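Local coordinates for protein tetraacyldisaccharide 4'-kinase (Aquifex aeolicus, PDB 4EHX) that transfers the gamma-phosphate of ATP to the 4'-position of a tetraacyldisaccharide 1-phosphate, giving lipid IVA in lipid A biosynthesis, at residues S40-L44 against G140-R144; S53-Y57 against V298-E303; Y57-L62 against L306-I310; L150-K156 against D181-Y187. All coordinates share one frame; numbering follows the deposited sequence.

How the contacts relate
The four contacts gather around strand 38-43 and helix 51-61, the two elements that flank the P-loop. Contact 1 sets the end of that strand against a loop, and contact 4 carries the parallel sheet on through strands 150-156 and 182-186; their centres are about 10 Å apart. Contacts 2 and 3, whose centres are about 8 Å apart, share Tyr-57 and join helix 51-61 to strand 291-300 and the C-terminal helix 303-312. Phe-54 of contact 2 packs on Val-41 of contact 1 and on Ile-152, Leu-154 and Val-184 of contact 4. Along the chain, contact 4 follows contact 1 and is nested inside contacts 2 and 3, so the end of the chain returns to the nucleotide-binding core.

Contact 1 of 4, residues S40-L44 against G140-R144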
loop_
_atom_site.group_PDB
_atom_site.type_symbol
_atom_site.label_atom_id
_atom_site.label_comp_id
_atom_site.label_asym_id
_atom_site.label_seq_id
_atom_site.Cartn_x
_atom_site.Cartn_y
_atom_site.Cartn_z
ATOM N N SER A 40 -3.571 2.372 -11.901
ATOM C CA SER A 40 -4.031 1.664 -10.721
ATOM C C SER A 40 -2.935 0.747 -10.206
ATOM O O SER A 40 -2.252 0.083 -10.981
ATOM C CB SER A 40 -5.296 0.846 -11.022
ATOM O OG SER A 40 -5.721 0.158 -9.858
ATOM N N VAL A 41 -2.768 0.730 -8.888
ATOM C CA VAL A 41 -1.924 -0.246 -8.223
ATOM C C VAL A 41 -2.834 -1.114 -7.386
ATOM O O VAL A 41 -3.672 -0.615 -6.621
ATOM C CB VAL A 41 -0.832 0.427 -7.336
ATOM C CG1 VAL A 41 0.000 -0.661 -6.608
ATOM C CG2 VAL A 41 0.055 1.312 -8.207
ATOM N N GLY A 42 -2.700 -2.427 -7.526
ATOM C CA GLY A 42 -3.568 -3.304 -6.782
ATOM C C GLY A 42 -3.016 -4.704 -6.621
ATOM O O GLY A 42 -1.925 -5.037 -7.100
ATOM N N ASN A 43 -3.777 -5.531 -5.933
ATOM C CA ASN A 43 -3.413 -6.935 -5.822
ATOM C C ASN A 43 -4.656 -7.807 -5.654
ATOM O O ASN A 43 -5.795 -7.308 -5.653
ATOM C CB ASN A 43 -2.388 -7.158 -4.719
ATOM C CG ASN A 43 -3.018 -7.260 -3.366
ATOM O OD1 ASN A 43 -3.936 -6.508 -3.047
ATOM N ND2 ASN A 43 -2.549 -8.207 -2.562
ATOM N N LEU A 44 -4.441 -9.107 -5.548
ATOM C CA LEU A 44 -5.553 -10.047 -5.544
ATOM C C LEU A 44 -5.910 -10.501 -4.141
ATOM O O LEU A 44 -6.985 -11.039 -3.923
ATOM C CB LEU A 44 -5.218 -11.276 -6.402
ATOM C CG LEU A 44 -5.165 -11.075 -7.911
ATOM C CD1 LEU A 44 -4.969 -12.409 -8.601
ATOM C CD2 LEU A 44 -6.447 -10.425 -8.384
ATOM N N GLY A 140 -6.549 -0.299 -6.302
ATOM C CA GLY A 140 -7.625 0.002 -7.219
ATOM C C GLY A 140 -7.976 -1.113 -8.185
ATOM O O GLY A 140 -8.827 -0.909 -9.049
ATOM N N PHE A 141 -7.352 -2.286 -8.055
ATOM C CA PHE A 141 -7.613 -3.379 -9.029
ATOM C C PHE A 141 -9.091 -3.814 -9.120
ATOM O O PHE A 141 -9.612 -4.086 -10.210
ATOM C CB PHE A 141 -6.730 -4.611 -8.745
ATOM C CG PHE A 141 -6.690 -5.613 -9.875
ATOM C CD1 PHE A 141 -5.960 -5.355 -11.036
ATOM C CD2 PHE A 141 -7.352 -6.825 -9.768
ATOM C CE1 PHE A 141 -5.917 -6.297 -12.083
ATOM C CE2 PHE A 141 -7.302 -7.777 -10.796
ATOM C CZ PHE A 141 -6.589 -7.506 -11.955
ATOM N N GLN A 142 -9.761 -3.883 -7.979
ATOM C CA GLN A 142 -11.175 -4.272 -7.934
ATOM C C GLN A 142 -12.157 -3.128 -8.253
ATOM O O GLN A 142 -13.356 -3.368 -8.451
ATOM C CB GLN A 142 -11.510 -4.837 -6.547
ATOM C CG GLN A 142 -10.928 -6.230 -6.272
ATOM C CD GLN A 142 -9.435 -6.206 -5.981
ATOM O OE1 GLN A 142 -8.934 -5.312 -5.288
ATOM N NE2 GLN A 142 -8.719 -7.186 -6.503
ATOM N N HIS A 143 -11.673 -1.888 -8.270
ATOM C CA HIS A 143 -12.571 -0.743 -8.453
ATOM C C HIS A 143 -12.857 -0.482 -9.935
ATOM O O HIS A 143 -12.470 0.556 -10.483
ATOM C CB HIS A 143 -12.017 0.516 -7.763
ATOM C CG HIS A 143 -13.059 1.570 -7.531
ATOM N ND1 HIS A 143 -13.996 1.477 -6.523
ATOM C CD2 HIS A 143 -13.322 2.731 -8.181
ATOM C CE1 HIS A 143 -14.797 2.530 -6.566
ATOM N NE2 HIS A 143 -14.409 3.306 -7.564
ATOM N N ARG A 144 -13.552 -1.421 -10.577
ATOM C CA ARG A 144 -13.639 -1.441 -12.036
ATOM C C ARG A 144 -14.491 -0.319 -12.604
ATOM O O ARG A 144 -14.389 0.001 -13.792
ATOM C CB ARG A 144 -14.145 -2.799 -12.525
ATOM C CG ARG A 144 -13.200 -3.943 -12.164
ATOM C CD ARG A 144 -13.607 -5.261 -12.822
ATOM N NE ARG A 144 -13.466 -5.238 -14.283
ATOM C CZ ARG A 144 -13.805 -6.255 -15.075
ATOM N NH1 ARG A 144 -14.296 -7.381 -14.549
ATOM N NH2 ARG A 144 -13.668 -6.152 -16.390
HETATM O O HOH W 1 -6.576 -3.870 -5.535
#
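Leu-44 and the last residues of strand 38-43 lead straight into the P-loop, whose residues Ser-45 to Thr-52 are predicted to bind ATP, and here they meet the type I beta turn from Gly-140 to His-143. The backbone starts the contact: Gly-140 N donates to Val-41 O at 2.9 Å, coming from above the carbonyl plane. Further along, Gln-142 bends at its second torsion (chi2 76°), which brings its amide back to the strand. Its NE2 gives a nearly straight bond to Asn-43 O, 3.0 Å long, with that oxygen close to the amide plane; the same nitrogen also bonds to Glu-172. Gln-142 OE1 accepts from a water at 2.8 Å. That water in turn accepts from Asn-43 N and Phe-141 N, so one molecule bridges two backbone N-H groups and the glutamine carbonyl. Glutamine suits the place because it can donate and accept with a single flat group. Glycine suits position 42, since a CB would run into Phe-141 CB, which lies 3.9 Å from Gly-42 CA. Beyond it, the Phe-141 ring meets Leu-44 obliquely, CE2 lying 3.7 Å from CD2 of the leucine. Strands 134-138 and 150-156 flank strand 38-43, Phe-141 rests on Asn-151 and Leu-153 of the latter, and Val-41 points away from the turn onto helix 51-61.

Contact 2 of 4, residues S53-Y57 against V298-E303; sequences SFVMY and VKLERE
The ring of Tyr-57 has Val-298 on one face, where the CG1 methyl stands 3.7 Å above the plane, offset toward the rim, in a CH-pi contact. Leu-61 of the same helix lies over the opposite face, and Glu-303 OE1 comes to the edge, in the plane of the ring. There Tyr-57 OH donates to Glu-303 OE1 at 2.7 Å, and OE1 receives it on its anti lone pair, away from the other carboxylate oxygen. Ring and carboxylate are only 22° from coplanar. The Phe-54 ring is approached at its edge by Leu-300 CD1, 4.3 Å from CE1, while Leu-300 CD2 lies 3.5 Å from Tyr-57 OH. Segment 53-57 of helix 51-61, which follows the P-loop, crosses strand segment 298-300 at 73°; Tyr-57 reaches Glu-303, which closes the type II beta turn from Leu-300 and begins helix 303-312. Tyrosine suits this span: CG is anti to the backbone N (chi1 166°), and the ring is long enough to carry its hydroxyl past Leu-300 to Glu-303. A phenylalanine in place of Tyr-57 takes away the hydroxyl, and the Glu-303 carboxylate, without that donor, would probably be freer to turn. Closer to the P-loop, Val-298 CG2 touches Ser-53 CB at 3.8 Å. Ser-53 is small enough to let the valine in, and its OG turns to Arg-206 of strand 201-212.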
loop_
_atom_site.group_PDB
_atom_site.type_symbol
_atom_site.label_atom_id
_atom_site.label_comp_id
_atom_site.label_asym_id
_atom_site.label_seq_id
_atom_site.Cartn_x
_atom_site.Cartn_y
_atom_site.Cartn_z
ATOM N N SER A 53 4.736 0.160 -0.636
ATOM C CA SER A 53 6.071 0.421 -1.184
ATOM C C SER A 53 6.032 0.722 -2.675
ATOM O O SER A 53 6.742 1.613 -3.163
ATOM C CB SER A 53 7.024 -0.756 -0.927
ATOM O OG SER A 53 7.272 -0.911 0.448
ATOM N N PHE A 54 5.221 -0.020 -3.421
ATOM C CA PHE A 54 5.176 0.205 -4.850
ATOM C C PHE A 54 4.559 1.556 -5.190
ATOM O O PHE A 54 4.998 2.224 -6.122
ATOM C CB PHE A 54 4.440 -0.921 -5.606
ATOM C CG PHE A 54 4.568 -0.790 -7.085
ATOM C CD1 PHE A 54 5.733 -1.205 -7.736
ATOM C CD2 PHE A 54 3.561 -0.202 -7.828
ATOM C CE1 PHE A 54 5.880 -1.048 -9.108
ATOM C CE2 PHE A 54 3.707 -0.029 -9.190
ATOM C CZ PHE A 54 4.863 -0.460 -9.835
ATOM N N VAL A 55 3.524 1.959 -4.456
ATOM C CA VAL A 55 2.936 3.280 -4.691
ATOM C C VAL A 55 3.985 4.382 -4.507
ATOM O O VAL A 55 4.091 5.297 -5.330
ATOM C CB VAL A 55 1.690 3.534 -3.787
ATOM C CG1 VAL A 55 1.231 4.962 -3.924
ATOM C CG2 VAL A 55 0.567 2.566 -4.178
ATOM N N MET A 56 4.769 4.293 -3.435
ATOM C CA MET A 56 5.832 5.277 -3.186
ATOM C C MET A 56 6.824 5.290 -4.341
ATOM O O MET A 56 7.245 6.343 -4.819
ATOM C CB MET A 56 6.579 4.937 -1.898
ATOM C CG MET A 56 5.738 5.076 -0.632
ATOM S SD MET A 56 6.551 4.265 0.773
ATOM C CE MET A 56 7.992 5.319 0.939
ATOM N N TYR A 57 7.210 4.096 -4.768
ATOM C CA TYR A 57 8.145 3.925 -5.869
ATOM C C TYR A 57 7.610 4.539 -7.165
ATOM O O TYR A 57 8.313 5.270 -7.868
ATOM C CB TYR A 57 8.441 2.436 -6.052
ATOM C CG TYR A 57 9.131 2.126 -7.352
ATOM C CD1 TYR A 57 10.513 2.263 -7.480
ATOM C CD2 TYR A 57 8.404 1.687 -8.453
ATOM C CE1 TYR A 57 11.147 1.979 -8.687
ATOM C CE2 TYR A 57 9.023 1.397 -9.652
ATOM C CZ TYR A 57 10.391 1.550 -9.767
ATOM O OH TYR A 57 10.987 1.266 -10.970
ATOM N N VAL A 298 12.256 0.108 -3.000
ATOM C CA VAL A 298 11.921 -0.853 -4.038
ATOM C C VAL A 298 13.020 -0.860 -5.078
ATOM O O VAL A 298 13.493 0.189 -5.511
ATOM C CB VAL A 298 10.581 -0.516 -4.750
ATOM C CG1 VAL A 298 10.517 -1.199 -6.120
ATOM C CG2 VAL A 298 9.393 -0.913 -3.882
ATOM N N LYS A 299 13.432 -2.054 -5.473
ATOM C CA LYS A 299 14.328 -2.205 -6.598
ATOM C C LYS A 299 13.554 -3.025 -7.606
ATOM O O LYS A 299 13.169 -4.158 -7.316
ATOM C CB LYS A 299 15.583 -2.967 -6.189
ATOM C CG LYS A 299 16.278 -2.396 -4.954
ATOM C CD LYS A 299 16.936 -1.074 -5.272
ATOM C CE LYS A 299 17.777 -0.577 -4.079
ATOM N NZ LYS A 299 18.393 0.745 -4.371
ATOM N N LEU A 300 13.332 -2.457 -8.782
ATOM C CA LEU A 300 12.515 -3.123 -9.794
ATOM C C LEU A 300 13.334 -3.489 -11.021
ATOM O O LEU A 300 14.000 -2.637 -11.589
ATOM C CB LEU A 300 11.387 -2.190 -10.226
ATOM C CG LEU A 300 10.205 -2.845 -10.953
ATOM C CD1 LEU A 300 9.322 -3.524 -9.940
ATOM C CD2 LEU A 300 9.404 -1.807 -11.713
ATOM N N GLU A 301 13.259 -4.742 -11.458
ATOM C CA GLU A 301 13.927 -5.145 -12.689
ATOM C C GLU A 301 13.268 -4.511 -13.925
ATOM O O GLU A 301 12.052 -4.326 -13.954
ATOM C CB GLU A 301 13.941 -6.670 -12.826
ATOM C CG GLU A 301 14.796 -7.373 -11.801
ATOM C CD GLU A 301 15.020 -8.838 -12.138
ATOM O OE1 GLU A 301 14.516 -9.297 -13.188
ATOM O OE2 GLU A 301 15.701 -9.527 -11.351
ATOM N N ARG A 302 14.076 -4.176 -14.928
ATOM C CA ARG A 302 13.579 -3.627 -16.206
ATOM C C ARG A 302 12.809 -2.333 -15.983
ATOM O O ARG A 302 11.817 -2.063 -16.647
ATOM C CB ARG A 302 12.678 -4.632 -16.925
ATOM C CG ARG A 302 13.248 -6.035 -17.036
ATOM C CD ARG A 302 12.175 -7.035 -17.476
ATOM N NE ARG A 302 11.858 -6.930 -18.900
ATOM C CZ ARG A 302 10.649 -6.663 -19.388
ATOM N NH1 ARG A 302 9.622 -6.472 -18.571
ATOM N NH2 ARG A 302 10.466 -6.590 -20.700
ATOM N N GLU A 303 13.260 -1.551 -15.009
ATOM C CA GLU A 303 12.602 -0.301 -14.650
ATOM C C GLU A 303 12.325 0.620 -15.858
ATOM O O GLU A 303 11.258 1.250 -15.955
ATOM C CB GLU A 303 13.466 0.389 -13.594
ATOM C CG GLU A 303 13.286 1.854 -13.435
ATOM C CD GLU A 303 14.057 2.333 -12.232
ATOM O OE1 GLU A 303 13.553 2.151 -11.105
ATOM O OE2 GLU A 303 15.178 2.846 -12.413
#

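Contact 3 of 4, residues Y57-L62 against L306-I310; sequences YLADLL and LKKLI
Ile-310 points its CB at helix 51-61 and then divides. Chi1 of -67° sets CG1 beside the backbone N and leaves CG2 anti to it; CG2 runs to Leu-62 and lies 3.6 Å from CD2 of that residue. The other branch leads through CG1, which brushes Leu-150 of the central sheet, to CD1 at the tip. This methyl touches two leucines: Leu-58 CD1 at 3.5 Å, tighter than usual for two carbons, and Leu-61 CD1 at 3.9 Å. A beta-branched side chain suits the position, because its two arms reach Leu-58 and Leu-62, a little more than one helical turn apart. The helices that meet here are the one that follows the P-loop, 51-61, and the last helix of the chain, 303-312. Over these segments their axes stay 11.6 Å apart and cross at -66°, a separation wide enough for large aliphatic side chains to fill the space from both sides. Leu-61 is the broadest link from helix 51-61. Its CD1 touches both Ile-310 CD1 and Leu-306 CD2, the latter at 4.1 Å, and meets both side chains at about a right angle. Its other methyl, CD2, lies 3.6 Å from Lys-307 CE. Lysine fits this outer border, as its extended chain lends methylenes to the leucine while its ammonium group continues outward at an exposed position. Leu-306 approaches from the opposite direction, its CD2 at the edge of the Tyr-57 ring and 4.0 Å from CE2. On the sheet side, Leu-58 also packs on Ile-39 and Val-41, and Leu-62 on Ile-39, of strand 38-43.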
loop_
_atom_site.group_PDB
_atom_site.type_symbol
_atom_site.label_atom_id
_atom_site.label_comp_id
_atom_site.label_asym_id
_atom_site.label_seq_id
_atom_site.Cartn_x
_atom_site.Cartn_y
_atom_site.Cartn_z
ATOM N N TYR A 57 7.210 4.096 -4.768
ATOM C CA TYR A 57 8.145 3.925 -5.869
ATOM C C TYR A 57 7.610 4.539 -7.165
ATOM O O TYR A 57 8.313 5.270 -7.868
ATOM C CB TYR A 57 8.441 2.436 -6.052
ATOM C CG TYR A 57 9.131 2.126 -7.352
ATOM C CD1 TYR A 57 10.513 2.263 -7.480
ATOM C CD2 TYR A 57 8.404 1.687 -8.453
ATOM C CE1 TYR A 57 11.147 1.979 -8.687
ATOM C CE2 TYR A 57 9.023 1.397 -9.652
ATOM C CZ TYR A 57 10.391 1.550 -9.767
ATOM O OH TYR A 57 10.987 1.266 -10.970
ATOM N N LEU A 58 6.351 4.243 -7.468
ATOM C CA LEU A 58 5.698 4.766 -8.661
ATOM C C LEU A 58 5.562 6.288 -8.610
ATOM O O LEU A 58 5.809 6.981 -9.600
ATOM C CB LEU A 58 4.308 4.111 -8.804
ATOM C CG LEU A 58 3.403 4.601 -9.928
ATOM C CD1 LEU A 58 4.078 4.341 -11.277
ATOM C CD2 LEU A 58 2.041 3.875 -9.838
ATOM N N ALA A 59 5.183 6.821 -7.453
ATOM C CA ALA A 59 5.036 8.268 -7.338
ATOM C C ALA A 59 6.381 8.948 -7.600
ATOM O O ALA A 59 6.441 10.015 -8.222
ATOM C CB ALA A 59 4.472 8.658 -5.958
ATOM N N ASP A 60 7.464 8.312 -7.158
ATOM C CA ASP A 60 8.803 8.828 -7.419
ATOM C C ASP A 60 9.168 8.813 -8.909
ATOM O O ASP A 60 9.855 9.712 -9.396
ATOM C CB ASP A 60 9.867 8.061 -6.616
ATOM C CG ASP A 60 11.269 8.585 -6.876
ATOM O OD1 ASP A 60 11.599 9.637 -6.301
ATOM O OD2 ASP A 60 12.032 7.971 -7.665
ATOM N N LEU A 61 8.709 7.800 -9.636
ATOM C CA LEU A 61 8.952 7.761 -11.075
ATOM C C LEU A 61 8.273 8.960 -11.736
ATOM O O LEU A 61 8.752 9.483 -12.746
ATOM C CB LEU A 61 8.435 6.457 -11.699
ATOM C CG LEU A 61 9.161 5.154 -11.358
ATOM C CD1 LEU A 61 8.546 3.990 -12.124
ATOM C CD2 LEU A 61 10.663 5.277 -11.656
ATOM N N LEU A 62 7.166 9.397 -11.145
ATOM C CA LEU A 62 6.374 10.522 -11.660
ATOM C C LEU A 62 6.663 11.844 -10.950
ATOM O O LEU A 62 5.798 12.720 -10.875
ATOM C CB LEU A 62 4.883 10.191 -11.502
ATOM C CG LEU A 62 4.368 9.037 -12.361
ATOM C CD1 LEU A 62 3.084 8.423 -11.789
ATOM C CD2 LEU A 62 4.153 9.523 -13.808
ATOM N N LEU A 306 9.117 -0.195 -17.568
ATOM C CA LEU A 306 7.950 0.315 -16.856
ATOM C C LEU A 306 7.791 1.816 -17.102
ATOM O O LEU A 306 6.674 2.300 -17.330
ATOM C CB LEU A 306 8.027 -0.008 -15.365
ATOM C CG LEU A 306 6.904 0.596 -14.519
ATOM C CD1 LEU A 306 5.538 0.047 -14.986
ATOM C CD2 LEU A 306 7.127 0.305 -13.046
ATOM N N LYS A 307 8.912 2.542 -17.104
ATOM C CA LYS A 307 8.887 3.983 -17.348
ATOM C C LYS A 307 8.286 4.261 -18.717
ATOM O O LYS A 307 7.532 5.217 -18.894
ATOM C CB LYS A 307 10.301 4.595 -17.281
ATOM C CG LYS A 307 10.887 4.667 -15.855
ATOM C CD LYS A 307 12.283 5.300 -15.890
ATOM C CE LYS A 307 12.849 5.560 -14.492
ATOM N NZ LYS A 307 14.253 6.079 -14.585
ATOM N N LYS A 308 8.632 3.432 -19.695
ATOM C CA LYS A 308 8.083 3.596 -21.039
ATOM C C LYS A 308 6.574 3.385 -21.071
ATOM O O LYS A 308 5.866 4.130 -21.748
ATOM C CB LYS A 308 8.773 2.664 -22.037
ATOM C CG LYS A 308 8.249 2.776 -23.465
ATOM C CD LYS A 308 9.182 2.073 -24.442
ATOM C CE LYS A 308 8.664 2.172 -25.872
ATOM N NZ LYS A 308 9.549 1.444 -26.827
ATOM N N LEU A 309 6.078 2.378 -20.350
ATOM C CA LEU A 309 4.633 2.142 -20.306
ATOM C C LEU A 309 3.939 3.345 -19.695
ATOM O O LEU A 309 2.868 3.745 -20.136
ATOM C CB LEU A 309 4.266 0.907 -19.477
ATOM C CG LEU A 309 4.505 -0.489 -20.051
ATOM C CD1 LEU A 309 4.187 -1.534 -18.986
ATOM C CD2 LEU A 309 3.677 -0.725 -21.311
ATOM N N ILE A 310 4.555 3.914 -18.667
ATOM C CA ILE A 310 3.947 5.035 -17.963
ATOM C C ILE A 310 3.897 6.266 -18.854
ATOM O O ILE A 310 2.857 6.907 -18.988
ATOM C CB ILE A 310 4.690 5.321 -16.665
ATOM C CG1 ILE A 310 4.499 4.146 -15.701
ATOM C CG2 ILE A 310 4.215 6.631 -16.022
ATOM C CD1 ILE A 310 5.421 4.197 -14.504
#

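Contact 4 of 4, residues L150-K156 against D181-Y187; sequences LNILLLK and DALVLTY
Asp-181 and Asn-151 grip each other by paired bonds at one strand end. Asn-151 N donates to Asp-181 OD2 at 2.7 Å, meeting it on the anti side, while Asn-151 O accepts from Asp-181 N at 2.8 Å and, at greater length, from Ala-182 N. An alanine in place of Asp-181 removes the acceptor of Asn-151 N, and this end of the pairing would probably be less firmly closed. The parallel ladder, part of the P-loop kinase core, runs through Leu-153 N to Ala-182 O, Val-184 N to Leu-153 O, and Leu-155 N to Val-184 O. It ends on Leu-155 O, which takes the Thr-186 amide at 2.8 Å and a weak bond from OG1. Thr-186, beta-branched, suits this place: OG1 sits between backbone N and carbonyl carbon (chi1 60°), leaving CG2 to rest on Leu-154 CG at 3.7 Å. On the same side, facing helix 51-61, Val-184 CG2 touches Ile-152 CG2 at 3.6 Å. On the other, Leu-153 and Leu-183 lie side by side, CD2 to CD2 3.8 Å. Lys-156 NZ hydrogen-bonds to Gly-48 O, in the predicted ATP site. Aliphatic residues thus bury the ladder, and polar ends fasten it and reach the P-loop.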
loop_
_atom_site.group_PDB
_atom_site.type_symbol
_atom_site.label_atom_id
_atom_site.label_comp_id
_atom_site.label_asym_id
_atom_site.label_seq_id
_atom_site.Cartn_x
_atom_site.Cartn_y
_atom_site.Cartn_z
ATOM N N LEU A 150 -3.464 2.408 -17.042
ATOM C CA LEU A 150 -2.431 1.420 -16.788
ATOM C C LEU A 150 -2.805 0.663 -15.527
ATOM O O LEU A 150 -2.796 1.226 -14.422
ATOM C CB LEU A 150 -1.061 2.094 -16.624
ATOM C CG LEU A 150 0.147 1.174 -16.354
ATOM C CD1 LEU A 150 0.286 0.097 -17.431
ATOM C CD2 LEU A 150 1.438 1.977 -16.253
ATOM N N ASN A 151 -3.131 -0.617 -15.703
ATOM C CA ASN A 151 -3.654 -1.448 -14.628
ATOM C C ASN A 151 -2.540 -2.338 -14.112
ATOM O O ASN A 151 -2.213 -3.346 -14.736
ATOM C CB ASN A 151 -4.817 -2.306 -15.157
ATOM C CG ASN A 151 -5.745 -2.746 -14.058
ATOM O OD1 ASN A 151 -5.743 -2.171 -12.974
ATOM N ND2 ASN A 151 -6.550 -3.766 -14.325
ATOM N N ILE A 152 -1.945 -1.956 -12.990
ATOM C CA ILE A 152 -0.788 -2.671 -12.463
ATOM C C ILE A 152 -1.212 -3.611 -11.348
ATOM O O ILE A 152 -1.825 -3.190 -10.364
ATOM C CB ILE A 152 0.273 -1.712 -11.929
ATOM C CG1 ILE A 152 0.703 -0.736 -13.034
ATOM C CG2 ILE A 152 1.486 -2.519 -11.409
ATOM C CD1 ILE A 152 1.743 0.340 -12.559
ATOM N N LEU A 153 -0.900 -4.890 -11.511
ATOM C CA LEU A 153 -1.279 -5.889 -10.525
ATOM C C LEU A 153 -0.044 -6.462 -9.874
ATOM O O LEU A 153 0.864 -6.946 -10.559
ATOM C CB LEU A 153 -2.045 -7.034 -11.193
ATOM C CG LEU A 153 -2.450 -8.170 -10.240
ATOM C CD1 LEU A 153 -3.500 -7.697 -9.246
ATOM C CD2 LEU A 153 -2.959 -9.416 -11.032
ATOM N N LEU A 154 -0.018 -6.427 -8.549
ATOM C CA LEU A 154 1.080 -7.034 -7.793
ATOM C C LEU A 154 0.688 -8.445 -7.429
ATOM O O LEU A 154 -0.446 -8.685 -6.991
ATOM C CB LEU A 154 1.358 -6.246 -6.509
ATOM C CG LEU A 154 2.296 -5.038 -6.645
ATOM C CD1 LEU A 154 1.808 -4.054 -7.698
ATOM C CD2 LEU A 154 2.419 -4.344 -5.281
ATOM N N LEU A 155 1.631 -9.365 -7.596
ATOM C CA LEU A 155 1.430 -10.775 -7.287
ATOM C C LEU A 155 2.597 -11.290 -6.475
ATOM O O LEU A 155 3.746 -11.105 -6.873
ATOM C CB LEU A 155 1.396 -11.596 -8.574
ATOM C CG LEU A 155 0.130 -11.895 -9.369
ATOM C CD1 LEU A 155 0.534 -12.871 -10.462
ATOM C CD2 LEU A 155 -0.989 -12.485 -8.503
ATOM N N LYS A 156 2.323 -11.964 -5.364
ATOM C CA LYS A 156 3.390 -12.700 -4.678
ATOM C C LYS A 156 3.251 -14.202 -4.889
ATOM O O LYS A 156 2.166 -14.705 -5.203
ATOM C CB LYS A 156 3.434 -12.365 -3.189
ATOM C CG LYS A 156 2.182 -12.725 -2.450
ATOM C CD LYS A 156 2.207 -12.181 -1.045
ATOM C CE LYS A 156 0.863 -12.379 -0.381
ATOM N NZ LYS A 156 0.841 -11.776 0.976
ATOM N N ASP A 181 -2.589 -4.868 -17.020
ATOM C CA ASP A 181 -1.749 -4.438 -18.132
ATOM C C ASP A 181 -0.302 -4.791 -17.866
ATOM O O ASP A 181 0.493 -4.961 -18.792
ATOM C CB ASP A 181 -1.849 -2.930 -18.334
ATOM C CG ASP A 181 -3.215 -2.501 -18.776
ATOM O OD1 ASP A 181 -3.774 -3.141 -19.701
ATOM O OD2 ASP A 181 -3.723 -1.520 -18.201
ATOM N N ALA A 182 0.052 -4.844 -16.587
ATOM C CA ALA A 182 1.425 -5.124 -16.184
ATOM C C ALA A 182 1.378 -5.888 -14.874
ATOM O O ALA A 182 0.510 -5.633 -14.028
ATOM C CB ALA A 182 2.221 -3.823 -16.010
ATOM N N LEU A 183 2.297 -6.834 -14.715
ATOM C CA LEU A 183 2.432 -7.577 -13.466
ATOM C C LEU A 183 3.710 -7.197 -12.735
ATOM O O LEU A 183 4.771 -7.077 -13.339
ATOM C CB LEU A 183 2.465 -9.086 -13.724
ATOM C CG LEU A 183 1.186 -9.711 -14.279
ATOM C CD1 LEU A 183 1.379 -11.202 -14.475
ATOM C CD2 LEU A 183 0.030 -9.447 -13.348
ATOM N N VAL A 184 3.599 -7.040 -11.424
ATOM C CA VAL A 184 4.762 -6.818 -10.580
ATOM C C VAL A 184 4.839 -8.001 -9.639
ATOM O O VAL A 184 3.914 -8.234 -8.853
ATOM C CB VAL A 184 4.644 -5.507 -9.759
ATOM C CG1 VAL A 184 5.862 -5.347 -8.820
ATOM C CG2 VAL A 184 4.555 -4.295 -10.699
ATOM N N LEU A 185 5.924 -8.765 -9.752
ATOM C CA LEU A 185 6.094 -9.987 -8.979
ATOM C C LEU A 185 6.871 -9.650 -7.721
ATOM O O LEU A 185 8.075 -9.409 -7.772
ATOM C CB LEU A 185 6.834 -11.042 -9.797
ATOM C CG LEU A 185 6.284 -11.387 -11.191
ATOM C CD1 LEU A 185 7.031 -12.584 -11.781
ATOM C CD2 LEU A 185 4.780 -11.657 -11.181
ATOM N N THR A 186 6.172 -9.639 -6.594
ATOM C CA THR A 186 6.708 -9.085 -5.349
ATOM C C THR A 186 7.344 -10.106 -4.392
ATOM O O THR A 186 7.254 -11.329 -4.583
ATOM C CB THR A 186 5.587 -8.362 -4.587
ATOM O OG1 THR A 186 4.553 -9.313 -4.293
ATOM C CG2 THR A 186 4.991 -7.219 -5.444
ATOM N N TYR A 187 7.971 -9.570 -3.346
ATOM C CA TYR A 187 8.670 -10.352 -2.322
ATOM C C TYR A 187 9.767 -11.243 -2.893
ATOM O O TYR A 187 10.043 -12.321 -2.363
ATOM C CB TYR A 187 7.676 -11.140 -1.457
ATOM C CG TYR A 187 6.806 -10.242 -0.607
ATOM C CD1 TYR A 187 5.611 -9.719 -1.106
ATOM C CD2 TYR A 187 7.189 -9.886 0.684
ATOM C CE1 TYR A 187 4.815 -8.882 -0.336
ATOM C CE2 TYR A 187 6.397 -9.049 1.462
ATOM C CZ TYR A 187 5.212 -8.553 0.946
ATOM O OH TYR A 187 4.417 -7.727 1.708
#